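Local coordinates for protein O-ureido-L-serine synthase (Streptomyces lavendulae, PDB 3X44) that catalyses the pyridoxal phosphate-dependent addition of hydroxyurea to O-acetyl-L-serine, giving O-ureido-L-serine for D-cycloserine biosynthesis, and also accepts sulfide to form cysteine, at residues Pro2-Asn5 against Asp9-Gly12; Gln20-Glu25 against Ser251-Ala256; Lys32-Asn37 against Ala43-Leu48; Ile76-Val81 against Tyr87-Val92; Tyr151-Thr156 against Gly186-Val191. The protein carries 1 engineered substitution. All blocks are in the same frame, centred on the assembly; numbering follows the deposited sequence.

Interaction 1 of 5, residues Pro2-Asn5 against Asp9-Gly12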
# COMPACT_ATOMS: atom_id res chain seq x y z
N PRO A 2 -2.08 -4.23 -6.19
CA PRO A 2 -1.81 -5.25 -7.23
C PRO A 2 -2.34 -6.62 -6.82
O PRO A 2 -2.54 -6.90 -5.64
CB PRO A 2 -0.30 -5.32 -7.45
CG PRO A 2 0.27 -4.42 -6.34
CD PRO A 2 -0.85 -3.49 -5.85
N LEU A 3 -2.55 -7.47 -7.82
CA LEU A 3 -3.06 -8.82 -7.61
C LEU A 3 -2.14 -9.68 -6.75
O LEU A 3 -0.92 -9.54 -6.79
CB LEU A 3 -3.25 -9.51 -8.96
CG LEU A 3 -4.42 -9.05 -9.82
CD1 LEU A 3 -4.34 -9.71 -11.20
CD2 LEU A 3 -5.73 -9.39 -9.14
N PHE A 4 -2.74 -10.57 -5.96
CA PHE A 4 -1.98 -11.49 -5.10
C PHE A 4 -2.13 -12.89 -5.68
O PHE A 4 -3.19 -13.25 -6.18
CB PHE A 4 -2.54 -11.48 -3.68
CG PHE A 4 -2.31 -10.20 -2.93
CD1 PHE A 4 -3.29 -9.23 -2.87
CD2 PHE A 4 -1.10 -9.98 -2.27
CE1 PHE A 4 -3.09 -8.04 -2.16
CE2 PHE A 4 -0.89 -8.80 -1.55
CZ PHE A 4 -1.89 -7.83 -1.50
N ASN A 5 -1.06 -13.68 -5.61
CA ASN A 5 -1.09 -15.04 -6.12
C ASN A 5 -1.74 -15.96 -5.09
O ASN A 5 -2.59 -16.77 -5.43
CB ASN A 5 0.32 -15.54 -6.41
CG ASN A 5 0.34 -17.00 -6.84
OD1 ASN A 5 -0.54 -17.46 -7.57
ND2 ASN A 5 1.35 -17.74 -6.37
N ASP A 9 -0.16 -14.32 0.87
CA ASP A 9 0.63 -13.13 0.54
C ASP A 9 0.00 -11.87 1.13
O ASP A 9 0.53 -10.76 0.97
CB ASP A 9 0.77 -12.99 -0.98
CG ASP A 9 1.52 -14.16 -1.61
OD1 ASP A 9 2.37 -14.76 -0.92
OD2 ASP A 9 1.25 -14.49 -2.79
N THR A 10 -1.12 -12.04 1.82
CA THR A 10 -1.81 -10.91 2.45
C THR A 10 -1.55 -10.90 3.94
O THR A 10 -2.10 -10.08 4.67
CB THR A 10 -3.34 -10.97 2.23
OG1 THR A 10 -3.88 -12.05 2.99
CG2 THR A 10 -3.66 -11.16 0.75
N ILE A 11 -0.71 -11.82 4.39
CA ILE A 11 -0.37 -11.90 5.81
C ILE A 11 0.57 -10.76 6.21
O ILE A 11 1.53 -10.45 5.50
CB ILE A 11 0.27 -13.27 6.15
CG1 ILE A 11 -0.81 -14.35 6.18
CG2 ILE A 11 1.00 -13.19 7.49
CD1 ILE A 11 -0.29 -15.77 6.32
N GLY A 12 0.28 -10.14 7.35
CA GLY A 12 1.11 -9.06 7.84
C GLY A 12 0.61 -7.71 7.37
O GLY A 12 -0.51 -7.59 6.89
O HOH W 1 2.42 -16.82 -3.85
O HOH W 2 1.71 -12.39 -4.70

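Interaction 2 of 5, residues Gln20-Glu25 against Ser251-Ala256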
# COMPACT_ATOMS: atom_id res chain seq x y z
N GLN A 20 -10.04 7.21 19.18
CA GLN A 20 -10.62 8.54 19.12
C GLN A 20 -11.23 9.11 20.40
O GLN A 20 -11.23 10.33 20.58
CB GLN A 20 -11.65 8.59 18.00
CG GLN A 20 -11.03 8.56 16.61
CD GLN A 20 -10.46 9.91 16.21
OE1 GLN A 20 -9.70 10.53 16.96
NE2 GLN A 20 -10.83 10.37 15.02
N ARG A 21 -11.76 8.26 21.28
CA ARG A 21 -12.36 8.78 22.50
C ARG A 21 -12.03 8.05 23.80
O ARG A 21 -12.29 8.57 24.88
CB ARG A 21 -13.88 8.86 22.34
CG ARG A 21 -14.52 7.64 21.71
CD ARG A 21 -16.02 7.85 21.47
NE ARG A 21 -16.27 8.76 20.36
CZ ARG A 21 -16.17 8.43 19.07
NH1 ARG A 21 -15.82 7.20 18.73
NH2 ARG A 21 -16.42 9.34 18.13
N MET A 22 -11.45 6.86 23.72
CA MET A 22 -11.14 6.10 24.92
C MET A 22 -9.91 6.56 25.69
O MET A 22 -9.81 6.33 26.90
CB MET A 22 -11.00 4.62 24.57
CG MET A 22 -12.33 3.89 24.47
SD MET A 22 -12.10 2.19 23.95
CE MET A 22 -11.42 1.45 25.44
N ALA A 23 -8.97 7.20 25.01
CA ALA A 23 -7.75 7.65 25.65
C ALA A 23 -7.87 8.97 26.40
O ALA A 23 -8.64 9.84 26.00
CB ALA A 23 -6.64 7.76 24.62
N PRO A 24 -7.12 9.13 27.50
CA PRO A 24 -7.17 10.38 28.27
C PRO A 24 -6.74 11.52 27.35
O PRO A 24 -5.80 11.39 26.57
CB PRO A 24 -6.17 10.14 29.41
CG PRO A 24 -6.04 8.64 29.50
CD PRO A 24 -6.22 8.13 28.10
N GLU A 25 -7.44 12.65 27.45
CA GLU A 25 -7.18 13.82 26.60
C GLU A 25 -5.73 14.21 26.33
O GLU A 25 -5.38 14.54 25.20
CB GLU A 25 -7.92 15.04 27.15
CG GLU A 25 -8.46 15.97 26.08
CD GLU A 25 -8.21 17.44 26.39
OE1 GLU A 25 -8.27 17.82 27.58
OE2 GLU A 25 -7.95 18.22 25.44
N SER A 251 -12.62 -4.59 26.03
CA SER A 251 -12.88 -5.07 24.67
C SER A 251 -14.27 -4.58 24.27
O SER A 251 -14.51 -4.19 23.13
CB SER A 251 -12.85 -6.60 24.63
OG SER A 251 -13.58 -7.09 23.52
N ARG A 252 -15.19 -4.61 25.23
CA ARG A 252 -16.56 -4.16 25.00
C ARG A 252 -16.54 -2.69 24.64
O ARG A 252 -17.19 -2.27 23.68
CB ARG A 252 -17.41 -4.38 26.26
CG ARG A 252 -17.86 -5.82 26.45
CD ARG A 252 -18.82 -5.97 27.63
NE ARG A 252 -19.42 -7.30 27.64
CZ ARG A 252 -20.15 -7.79 28.63
NH1 ARG A 252 -20.40 -7.06 29.71
NH2 ARG A 252 -20.64 -9.02 28.54
N ARG A 253 -15.79 -1.91 25.42
CA ARG A 253 -15.68 -0.47 25.21
C ARG A 253 -15.10 -0.13 23.85
O ARG A 253 -15.51 0.85 23.21
CB ARG A 253 -14.82 0.16 26.32
CG ARG A 253 -15.51 0.26 27.69
CD ARG A 253 -14.76 1.23 28.62
NE ARG A 253 -14.66 2.56 28.02
CZ ARG A 253 -13.80 3.50 28.41
NH1 ARG A 253 -12.95 3.26 29.40
NH2 ARG A 253 -13.78 4.67 27.79
N LEU A 254 -14.14 -0.92 23.41
CA LEU A 254 -13.50 -0.69 22.12
C LEU A 254 -14.51 -0.80 20.99
O LEU A 254 -14.60 0.10 20.15
CB LEU A 254 -12.37 -1.70 21.90
CG LEU A 254 -11.02 -1.30 22.47
CD1 LEU A 254 -10.15 -2.53 22.66
CD2 LEU A 254 -10.35 -0.30 21.53
N ALA A 255 -15.25 -1.90 20.97
CA ALA A 255 -16.25 -2.13 19.94
C ALA A 255 -17.38 -1.10 19.96
O ALA A 255 -17.82 -0.63 18.92
CB ALA A 255 -16.81 -3.54 20.07
N ALA A 256 -17.85 -0.74 21.15
CA ALA A 256 -18.96 0.21 21.28
C ALA A 256 -18.58 1.70 21.27
O ALA A 256 -19.42 2.56 20.98
CB ALA A 256 -19.77 -0.12 22.53

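Interaction 3 of 5, residues Lys32-Asn37 against Ala43-Leu48. Engineered in segment 43-48: Ala-43 (natural residue Lys).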
# COMPACT_ATOMS: atom_id res chain seq x y z
N LYS A 32 -2.60 -1.83 17.14
CA LYS A 32 -2.27 -2.64 15.96
C LYS A 32 -3.37 -3.68 15.84
O LYS A 32 -3.54 -4.53 16.72
CB LYS A 32 -0.90 -3.32 16.13
CG LYS A 32 -0.27 -3.80 14.81
CD LYS A 32 1.26 -3.66 14.81
CE LYS A 32 1.90 -4.20 13.52
NZ LYS A 32 1.37 -3.55 12.27
N VAL A 33 -4.11 -3.60 14.74
CA VAL A 33 -5.23 -4.49 14.48
C VAL A 33 -4.87 -5.72 13.65
O VAL A 33 -5.02 -5.73 12.43
CB VAL A 33 -6.35 -3.71 13.77
CG1 VAL A 33 -7.68 -4.45 13.91
CG2 VAL A 33 -6.45 -2.32 14.37
N GLU A 34 -4.42 -6.76 14.34
CA GLU A 34 -4.02 -8.02 13.71
C GLU A 34 -5.18 -8.84 13.14
O GLU A 34 -4.96 -9.86 12.49
CB GLU A 34 -3.23 -8.86 14.72
CG GLU A 34 -1.92 -8.21 15.14
CD GLU A 34 -0.95 -8.07 13.99
OE1 GLU A 34 -0.39 -6.96 13.81
OE2 GLU A 34 -0.74 -9.06 13.27
N SER A 35 -6.41 -8.40 13.39
CA SER A 35 -7.58 -9.10 12.88
C SER A 35 -7.59 -9.00 11.36
O SER A 35 -8.23 -9.80 10.68
CB SER A 35 -8.86 -8.48 13.45
OG SER A 35 -8.93 -7.11 13.14
N PHE A 36 -6.88 -8.01 10.83
CA PHE A 36 -6.80 -7.79 9.39
C PHE A 36 -6.04 -8.90 8.66
O PHE A 36 -6.01 -8.94 7.42
CB PHE A 36 -6.16 -6.43 9.09
CG PHE A 36 -7.12 -5.26 9.23
CD1 PHE A 36 -7.87 -4.83 8.14
CD2 PHE A 36 -7.26 -4.60 10.44
CE1 PHE A 36 -8.74 -3.75 8.25
CE2 PHE A 36 -8.12 -3.51 10.57
CZ PHE A 36 -8.87 -3.09 9.47
N ASN A 37 -5.40 -9.80 9.41
CA ASN A 37 -4.69 -10.92 8.79
C ASN A 37 -5.78 -11.84 8.26
O ASN A 37 -6.87 -11.92 8.83
CB ASN A 37 -3.84 -11.65 9.84
CG ASN A 37 -2.49 -10.99 10.06
OD1 ASN A 37 -1.80 -10.63 9.11
ND2 ASN A 37 -2.13 -10.81 11.33
N ALA A 43 -1.64 -14.79 14.84
CA ALA A 43 -1.12 -16.15 14.71
C ALA A 43 -0.69 -16.48 13.29
O ALA A 43 0.14 -17.36 13.07
CB ALA A 43 -2.18 -17.15 15.19
N ASP A 44 -1.25 -15.76 12.33
CA ASP A 44 -0.92 -15.98 10.92
C ASP A 44 0.58 -15.78 10.64
O ASP A 44 1.15 -16.46 9.79
CB ASP A 44 -1.70 -15.00 10.05
CG ASP A 44 -3.14 -15.44 9.81
OD1 ASP A 44 -3.74 -14.89 8.87
OD2 ASP A 44 -3.66 -16.30 10.54
N ARG A 45 1.20 -14.84 11.35
CA ARG A 45 2.61 -14.56 11.15
C ARG A 45 3.49 -15.73 11.56
O ARG A 45 4.47 -16.06 10.88
CB ARG A 45 3.02 -13.31 11.94
CG ARG A 45 2.31 -12.03 11.50
CD ARG A 45 2.52 -10.92 12.52
NE ARG A 45 1.72 -9.73 12.24
CZ ARG A 45 2.13 -8.70 11.52
NH1 ARG A 45 3.35 -8.71 10.99
NH2 ARG A 45 1.33 -7.66 11.32
N LEU A 46 3.14 -16.36 12.67
CA LEU A 46 3.89 -17.50 13.17
C LEU A 46 3.67 -18.72 12.28
O LEU A 46 4.62 -19.39 11.89
CB LEU A 46 3.44 -17.81 14.60
CG LEU A 46 4.01 -19.02 15.34
CD1 LEU A 46 3.87 -18.79 16.84
CD2 LEU A 46 3.27 -20.28 14.94
N ALA A 47 2.41 -18.98 11.94
CA ALA A 47 2.07 -20.13 11.11
C ALA A 47 2.82 -20.15 9.79
O ALA A 47 3.37 -21.18 9.40
CB ALA A 47 0.57 -20.16 10.86
N LEU A 48 2.83 -19.01 9.10
CA LEU A 48 3.52 -18.89 7.82
C LEU A 48 5.03 -19.06 8.01
O LEU A 48 5.69 -19.78 7.27
CB LEU A 48 3.24 -17.52 7.20
CG LEU A 48 3.94 -17.21 5.88
CD1 LEU A 48 3.40 -18.11 4.79
CD2 LEU A 48 3.75 -15.75 5.53

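Interaction 4 of 5, residues Ile76-Val81 against Tyr87-Val92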
# COMPACT_ATOMS: atom_id res chain seq x y z
N ILE A 76 -5.87 -22.29 14.20
CA ILE A 76 -6.63 -21.74 13.09
C ILE A 76 -5.71 -21.36 11.93
O ILE A 76 -5.95 -21.72 10.77
CB ILE A 76 -7.44 -20.49 13.53
CG1 ILE A 76 -8.58 -20.92 14.46
CG2 ILE A 76 -8.01 -19.77 12.33
CD1 ILE A 76 -9.21 -19.76 15.22
N ALA A 77 -4.64 -20.64 12.25
CA ALA A 77 -3.68 -20.19 11.25
C ALA A 77 -2.94 -21.35 10.57
O ALA A 77 -2.86 -21.41 9.35
CB ALA A 77 -2.68 -19.23 11.89
N LEU A 78 -2.38 -22.27 11.36
CA LEU A 78 -1.67 -23.40 10.77
C LEU A 78 -2.63 -24.16 9.86
O LEU A 78 -2.25 -24.62 8.79
CB LEU A 78 -1.11 -24.31 11.87
CG LEU A 78 0.27 -23.84 12.36
CD1 LEU A 78 0.65 -24.49 13.67
CD2 LEU A 78 1.30 -24.15 11.28
N ALA A 79 -3.89 -24.26 10.29
CA ALA A 79 -4.89 -24.95 9.49
C ALA A 79 -5.02 -24.24 8.16
O ALA A 79 -5.01 -24.87 7.10
CB ALA A 79 -6.23 -24.95 10.22
N MET A 80 -5.13 -22.91 8.22
CA MET A 80 -5.25 -22.08 7.03
C MET A 80 -4.04 -22.20 6.09
O MET A 80 -4.20 -22.31 4.88
CB MET A 80 -5.44 -20.62 7.43
CG MET A 80 -5.79 -19.71 6.27
SD MET A 80 -5.51 -17.98 6.65
CE MET A 80 -3.83 -17.98 7.29
N VAL A 81 -2.84 -22.15 6.66
CA VAL A 81 -1.62 -22.27 5.86
C VAL A 81 -1.58 -23.67 5.25
O VAL A 81 -1.25 -23.84 4.07
CB VAL A 81 -0.35 -22.05 6.72
CG1 VAL A 81 0.88 -22.48 5.94
CG2 VAL A 81 -0.24 -20.59 7.14
N TYR A 87 -0.97 -29.12 3.01
CA TYR A 87 -0.54 -29.90 4.17
C TYR A 87 -1.74 -30.39 4.97
O TYR A 87 -2.88 -29.98 4.73
CB TYR A 87 0.36 -29.06 5.08
CG TYR A 87 1.69 -28.68 4.47
CD1 TYR A 87 2.60 -29.66 4.08
CD2 TYR A 87 2.01 -27.34 4.25
CE1 TYR A 87 3.81 -29.31 3.49
CE2 TYR A 87 3.22 -26.98 3.66
CZ TYR A 87 4.11 -27.97 3.28
OH TYR A 87 5.31 -27.63 2.69
N ARG A 88 -1.47 -31.29 5.91
CA ARG A 88 -2.49 -31.82 6.80
C ARG A 88 -2.14 -31.21 8.15
O ARG A 88 -0.96 -31.06 8.47
CB ARG A 88 -2.41 -33.35 6.86
CG ARG A 88 -3.07 -34.06 5.68
CD ARG A 88 -2.29 -35.31 5.26
NE ARG A 88 -2.99 -36.07 4.22
CZ ARG A 88 -2.47 -37.13 3.59
NH1 ARG A 88 -1.26 -37.56 3.90
NH2 ARG A 88 -3.18 -37.76 2.67
N PHE A 89 -3.15 -30.85 8.93
CA PHE A 89 -2.92 -30.25 10.24
C PHE A 89 -3.77 -30.88 11.34
O PHE A 89 -4.94 -31.21 11.14
CB PHE A 89 -3.19 -28.74 10.19
CG PHE A 89 -3.00 -28.05 11.51
CD1 PHE A 89 -1.76 -28.03 12.13
CD2 PHE A 89 -4.09 -27.47 12.17
CE1 PHE A 89 -1.58 -27.46 13.39
CE2 PHE A 89 -3.93 -26.89 13.43
CZ PHE A 89 -2.68 -26.89 14.04
N VAL A 90 -3.17 -31.05 12.52
CA VAL A 90 -3.84 -31.63 13.67
C VAL A 90 -3.62 -30.71 14.86
O VAL A 90 -2.49 -30.52 15.30
CB VAL A 90 -3.24 -33.00 14.06
CG1 VAL A 90 -4.06 -33.62 15.19
CG2 VAL A 90 -3.21 -33.92 12.86
N ALA A 91 -4.70 -30.15 15.39
CA ALA A 91 -4.61 -29.25 16.53
C ALA A 91 -4.83 -29.98 17.86
O ALA A 91 -5.70 -30.83 17.96
CB ALA A 91 -5.62 -28.12 16.39
N VAL A 92 -4.00 -29.64 18.85
CA VAL A 92 -4.09 -30.21 20.19
C VAL A 92 -4.51 -29.01 21.03
O VAL A 92 -3.69 -28.14 21.29
CB VAL A 92 -2.73 -30.73 20.68
CG1 VAL A 92 -2.79 -31.02 22.17
CG2 VAL A 92 -2.34 -31.98 19.91

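Interaction 5 of 5, residues Tyr151-Thr156 against Gly186-Val191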
# COMPACT_ATOMS: atom_id res chain seq x y z
N TYR A 151 9.93 -13.82 12.69
CA TYR A 151 9.01 -13.20 11.74
C TYR A 151 8.48 -11.90 12.33
O TYR A 151 8.07 -11.01 11.60
CB TYR A 151 7.84 -14.13 11.41
CG TYR A 151 7.21 -13.83 10.06
CD1 TYR A 151 7.79 -14.26 8.87
CD2 TYR A 151 6.01 -13.11 9.99
CE1 TYR A 151 7.18 -13.99 7.62
CE2 TYR A 151 5.40 -12.84 8.77
CZ TYR A 151 5.98 -13.28 7.59
OH TYR A 151 5.35 -13.02 6.40
N HIS A 152 8.49 -11.79 13.66
CA HIS A 152 8.01 -10.57 14.31
C HIS A 152 9.05 -9.47 14.23
O HIS A 152 8.71 -8.29 14.16
CB HIS A 152 7.66 -10.84 15.77
CG HIS A 152 6.40 -11.63 15.94
ND1 HIS A 152 5.16 -11.11 15.65
CD2 HIS A 152 6.19 -12.91 16.33
CE1 HIS A 152 4.24 -12.03 15.86
NE2 HIS A 152 4.84 -13.13 16.27
N ARG A 153 10.33 -9.85 14.25
CA ARG A 153 11.39 -8.87 14.15
C ARG A 153 11.36 -8.28 12.74
O ARG A 153 11.57 -7.09 12.54
CB ARG A 153 12.76 -9.52 14.34
CG ARG A 153 13.08 -9.98 15.74
CD ARG A 153 14.52 -10.51 15.78
NE ARG A 153 14.76 -11.35 16.94
CZ ARG A 153 14.76 -12.68 16.91
NH1 ARG A 153 14.52 -13.32 15.77
NH2 ARG A 153 15.00 -13.37 18.02
N GLU A 154 11.09 -9.13 11.76
CA GLU A 154 11.11 -8.72 10.37
C GLU A 154 9.85 -8.08 9.81
O GLU A 154 9.93 -7.31 8.85
CB GLU A 154 11.53 -9.91 9.49
CG GLU A 154 12.92 -10.42 9.82
CD GLU A 154 13.13 -11.88 9.45
OE1 GLU A 154 12.86 -12.25 8.29
OE2 GLU A 154 13.58 -12.66 10.31
N THR A 155 8.69 -8.40 10.37
CA THR A 155 7.46 -7.81 9.87
C THR A 155 6.75 -6.92 10.89
O THR A 155 6.68 -5.71 10.70
CB THR A 155 6.48 -8.89 9.36
OG1 THR A 155 6.14 -9.78 10.43
CG2 THR A 155 7.12 -9.69 8.24
N THR A 156 6.24 -7.53 11.95
CA THR A 156 5.53 -6.79 12.99
C THR A 156 6.29 -5.57 13.50
O THR A 156 5.72 -4.49 13.62
CB THR A 156 5.22 -7.68 14.20
OG1 THR A 156 4.75 -8.95 13.73
CG2 THR A 156 4.16 -7.02 15.08
N GLY A 186 10.20 -6.53 20.80
CA GLY A 186 11.00 -5.97 21.87
C GLY A 186 12.47 -5.83 21.53
O GLY A 186 13.12 -4.85 21.91
N GLN A 187 13.00 -6.81 20.81
CA GLN A 187 14.40 -6.82 20.43
C GLN A 187 14.77 -5.80 19.35
O GLN A 187 15.88 -5.26 19.36
CB GLN A 187 14.80 -8.22 19.97
CG GLN A 187 15.06 -9.18 21.13
CD GLN A 187 15.40 -10.57 20.67
OE1 GLN A 187 15.17 -10.93 19.51
NE2 GLN A 187 15.95 -11.37 21.57
N MET A 188 13.84 -5.54 18.43
CA MET A 188 14.10 -4.57 17.38
C MET A 188 13.93 -3.17 17.97
O MET A 188 14.64 -2.24 17.59
CB MET A 188 13.13 -4.79 16.21
CG MET A 188 13.32 -6.13 15.50
SD MET A 188 15.06 -6.61 15.25
CE MET A 188 15.50 -5.54 13.93
N LEU A 189 13.00 -3.04 18.90
CA LEU A 189 12.76 -1.77 19.57
C LEU A 189 14.01 -1.40 20.36
O LEU A 189 14.37 -0.23 20.45
CB LEU A 189 11.58 -1.88 20.53
CG LEU A 189 10.17 -1.83 19.93
CD1 LEU A 189 9.15 -2.15 21.01
CD2 LEU A 189 9.92 -0.46 19.33
N ARG A 190 14.66 -2.42 20.93
CA ARG A 190 15.87 -2.21 21.72
C ARG A 190 16.98 -1.55 20.91
O ARG A 190 17.67 -0.66 21.40
CB ARG A 190 16.39 -3.55 22.28
CG ARG A 190 17.10 -3.43 23.63
CD ARG A 190 18.21 -4.48 23.84
NE ARG A 190 17.92 -5.80 23.28
CZ ARG A 190 17.56 -6.87 24.00
NH1 ARG A 190 17.44 -6.79 25.32
NH2 ARG A 190 17.36 -8.03 23.40
N VAL A 191 17.14 -1.98 19.67
CA VAL A 191 18.18 -1.45 18.80
C VAL A 191 17.84 -0.09 18.19
O VAL A 191 18.66 0.84 18.20
CB VAL A 191 18.50 -2.43 17.66
CG1 VAL A 191 19.65 -1.92 16.82
CG2 VAL A 191 18.82 -3.80 18.24

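Interaction 1 of 5, residues Pro2-Asn5 against Asp9-Gly12
The N-terminal arm ahead of strand 16-18 doubles back at this contact, laying Phe-4 and Asn-5 of an irregular segment against Asp-9 and Thr-10 at the end of a short 3-10 turn. The closest pair of CA atoms is Phe-4 and Asp-9, 6.4 Å apart, and only three residues separate the two segments. Thr-10 supplies the clearest side-chain interaction, a CH-pi contact: its CG2 stands 4.0 Å from the centroid of the Phe-4 ring and 8° off the ring normal, so the methyl sits over the middle of one face. A first torsion of 70° directs CG2 to the ring and turns OG1 elsewhere, to a hydrogen bond with the carbonyl O of Ile-7. Asp-9 approaches the same ring obliquely through its backbone, with Asp-9 O 3.5 Å from Phe-4 CE2, while its CB lies 3.8 Å from Phe-4 CD2. That carbonyl also accepts a hydrogen bond from Arg-13 NH2, and the Phe-4 ring touches the Arg-13 side chain.

The arm belongs to a subunit interface as well: the backbone of Phe-4 is hydrogen-bonded to the second subunit, and its side chain packs on Pro-15 of that subunit. Asn-5 and Asp-9 are bridged by two waters. Asp-9 OD2, already hydrogen-bonded to Ser-6 N, receives bonds from both; one water accepts from Asn-5 N at 3.2 Å, the other from Asn-5 ND2 at 2.9 Å.

Interaction 2 of 5, residues Gln20-Glu25 against Ser251-Ala256
Met-22, in the loop between strands 16-18 and 28-33, faces one side of helix 244-257, where its CA comes within 7.7 Å of the CA of Leu-254, the shortest such separation between the two segments. The methionine points its CB at the helix and supplies nearly all of the loop's share of the contact. It runs straight through its second torsion (176°) and bends at the third (74°), which folds the methyl CE back over Arg-253. Its sulfur rests against the helix backbone, with Met-22 SD 3.7 Å from Leu-254 CA, and touches Leu-254 CD2 at 3.9 Å. The Met-22 and Leu-254 side chains meet at about a right angle. On the Arg-253 side, the methionine covers two regions of one long chain: Met-22 CE is 3.7 Å from Arg-253 CB and also stands 4.3 Å above the centre of one guanidinium face, while Met-22 CG lies 3.7 Å from Arg-253 NH2. Arg-253 can fold over the methionine because it bends at chi3 (58°), and NH2 then forms a salt bridge with Glu-257 OE1 one turn further along the helix.

Glu-258 holds the loop from beyond the helix end by accepting from the backbone N atoms of Gln-20, Arg-21 and Met-22. Helix 264-278 joins the cluster, its Leu-274 touching Met-22 and its Val-270 touching Leu-254, so the loop after strand 16-18 is packed against two successive helices.

Interaction 3 of 5, residues Lys32-Asn37 against Ala43-Leu48
Glu-34 and Arg-45 form a buried salt bridge between the 3-10 turn that follows strand 28-33 and helix 43-56. Its straightest bond runs from Arg-45 NE to Glu-34 OE2, at 2.7 Å with an angle of 161° at the hydrogen. OE2 is met on its syn side and lies at the guanidinium edge, almost in that plane, but the carboxylate is turned 50° from the guanidinium. The pairing is therefore not a flat two-oxygen fork, and the bonds from Arg-45 NH2 to Glu-34 OE1 (3.1 Å) and OE2 (3.2 Å) are both weak. Arg-45 reaches the 3-10 turn with its chain extended from CG to NE, while Glu-34 bends at chi2 (-64°) to bring its carboxylate across.

Beside this pair, Asn-37 slides past Asp-44, its CB 3.4 Å from Asp-44 OD1. Asn-37 ND2 gives Glu-34 OE2 a weak bond, and Asn-37 OD1 accepts from Gly-12 N; Asp-44 OD1 in turn takes the amide N of Gly-39. In the next shell, Glu-159 OE1 makes salt bridges to both Lys-32 NZ and Arg-45 NH2, probably offsetting the closeness of these two cations. Thr-14 OG1 bonds to Lys-32 NZ and Glu-34 OE1.

Ala-43, engineered in place of the lysine that carries the cofactor, directly precedes Asp-44 and touches Asn-73. Around the contact, strand 285-290 pairs with strand 28-33, helix 147-164 packs on Arg-45 and Leu-48, and helix 73-85 lies against Asp-44 and Ala-47.

Interaction 4 of 5, residues Ile76-Val81 against Tyr87-Val92
Ala-79 on helix 73-85 and Phe-89 on strand 88-94 bring their CA atoms to 5.7 Å, the nearest CA pair between the two segments, where the helix lies on the sheet. The two elements belong to a beta-alpha-beta crossover that starts from strand 65-70: the chain leaves that strand, runs through the helix and returns in strand 88-94 beside it, in the parallel four-stranded sheet.

Phe-89 carries the strand's side of the contact. Its CG is placed opposite the backbone N (chi1 178°), which carries the ring up to the helix. Leu-78 covers one face with its CB in a CH-pi contact, 3.7 Å from the ring centroid and 18° off the normal, displaced to the rim; the nearest ring atom is Phe-89 CE1, 3.5 Å from Leu-78 CB. The delta branch continues along that rim, with Leu-78 CD1 3.7 Å from Phe-89 CE1. Ala-79 approaches another part of the ring, its CB 3.8 Å from Phe-89 CD2 and its backbone N set obliquely to the ring. All three residues are buried.

On its far side the helix meets helix 43-56, where Ala-77 touches Asp-44 and Ala-47. Tyr-108, in the loop after helix 99-107, packs on Ala-79. Strand 88-94 takes backbone hydrogen bonds from both sides, Val-90 with Ile-66 and Glu-68, Phe-89 with Lys-111. The ring face turned from Leu-78 is met by the strand itself, Ala-91 N standing 3.9 Å above the Phe-89 ring plane near its rim.

Interaction 5 of 5, residues Tyr151-Thr156 against Gly186-Val191
Arg-153 leaves helix 147-164 with its CB already against Met-188 of helix 180-192, 3.6 Å from Met-188 CG and 3.8 Å from Met-188 SD. The next carbon, Arg-153 CG, stays beside the same thioether at 3.9 Å from Met-188 SD; the two side chains cross at about a right angle. From CG to NE the chain is extended, so CD passes the sulfur and approaches the amide oxygen Gln-187 OE1. There the guanidinium grips side-on with two nitrogens to one atom: Arg-153 NE lies 2.6 Å and Arg-153 NH2 2.9 Å from Gln-187 OE1. The NE bond arrives close to the C=O direction (172° at the oxygen), whereas the NH2 bond comes in the carbonyl plane on a lone pair (138°). Guanidinium and amide are nearly coplanar, 19° apart, and such a double grip should limit rotation of both groups.

This is a helix-helix contact, with the Arg-153 and Met-188 CA atoms 6.0 Å apart. The residues that bind pyridoxal phosphate, Gly-177 to Thr-181, run from the preceding loop into the start of helix 180-192, and Met-188 continues to a subunit interface, packing on Met-188 of the third subunit.

The amide of Gln-187 is fixed from its other end too, since NE2 donates to Asp-232 OD2, an oxygen that also takes a salt bridge from Arg-190 NH2. Met-188 CG also touches Arg-153 O at 3.6 Å.

How the interactions relate
Interaction 1 comes first along the chain; interactions 3, 4 and 5 then follow in that order between the two segments of interaction 2. Interaction 3 is the hub: it touches interaction 1 through Ile-11 CD1 and Asp-44 O (3.8 Å), interaction 4 through Ala-47 and Ala-77, and interaction 5 through Arg-45 and Thr-155, with centres 13 to 15 Å away. Interaction 2 lies apart, its centre about 34 Å from that of interaction 4 on the opposite side of the chain's centre. Interaction 4 belongs to the four-stranded sheet, interaction 3 to the six-stranded one. Interactions 1 to 4 touch the second subunit and interaction 5 the third, so all five lie at or near subunit interfaces of the tetramer.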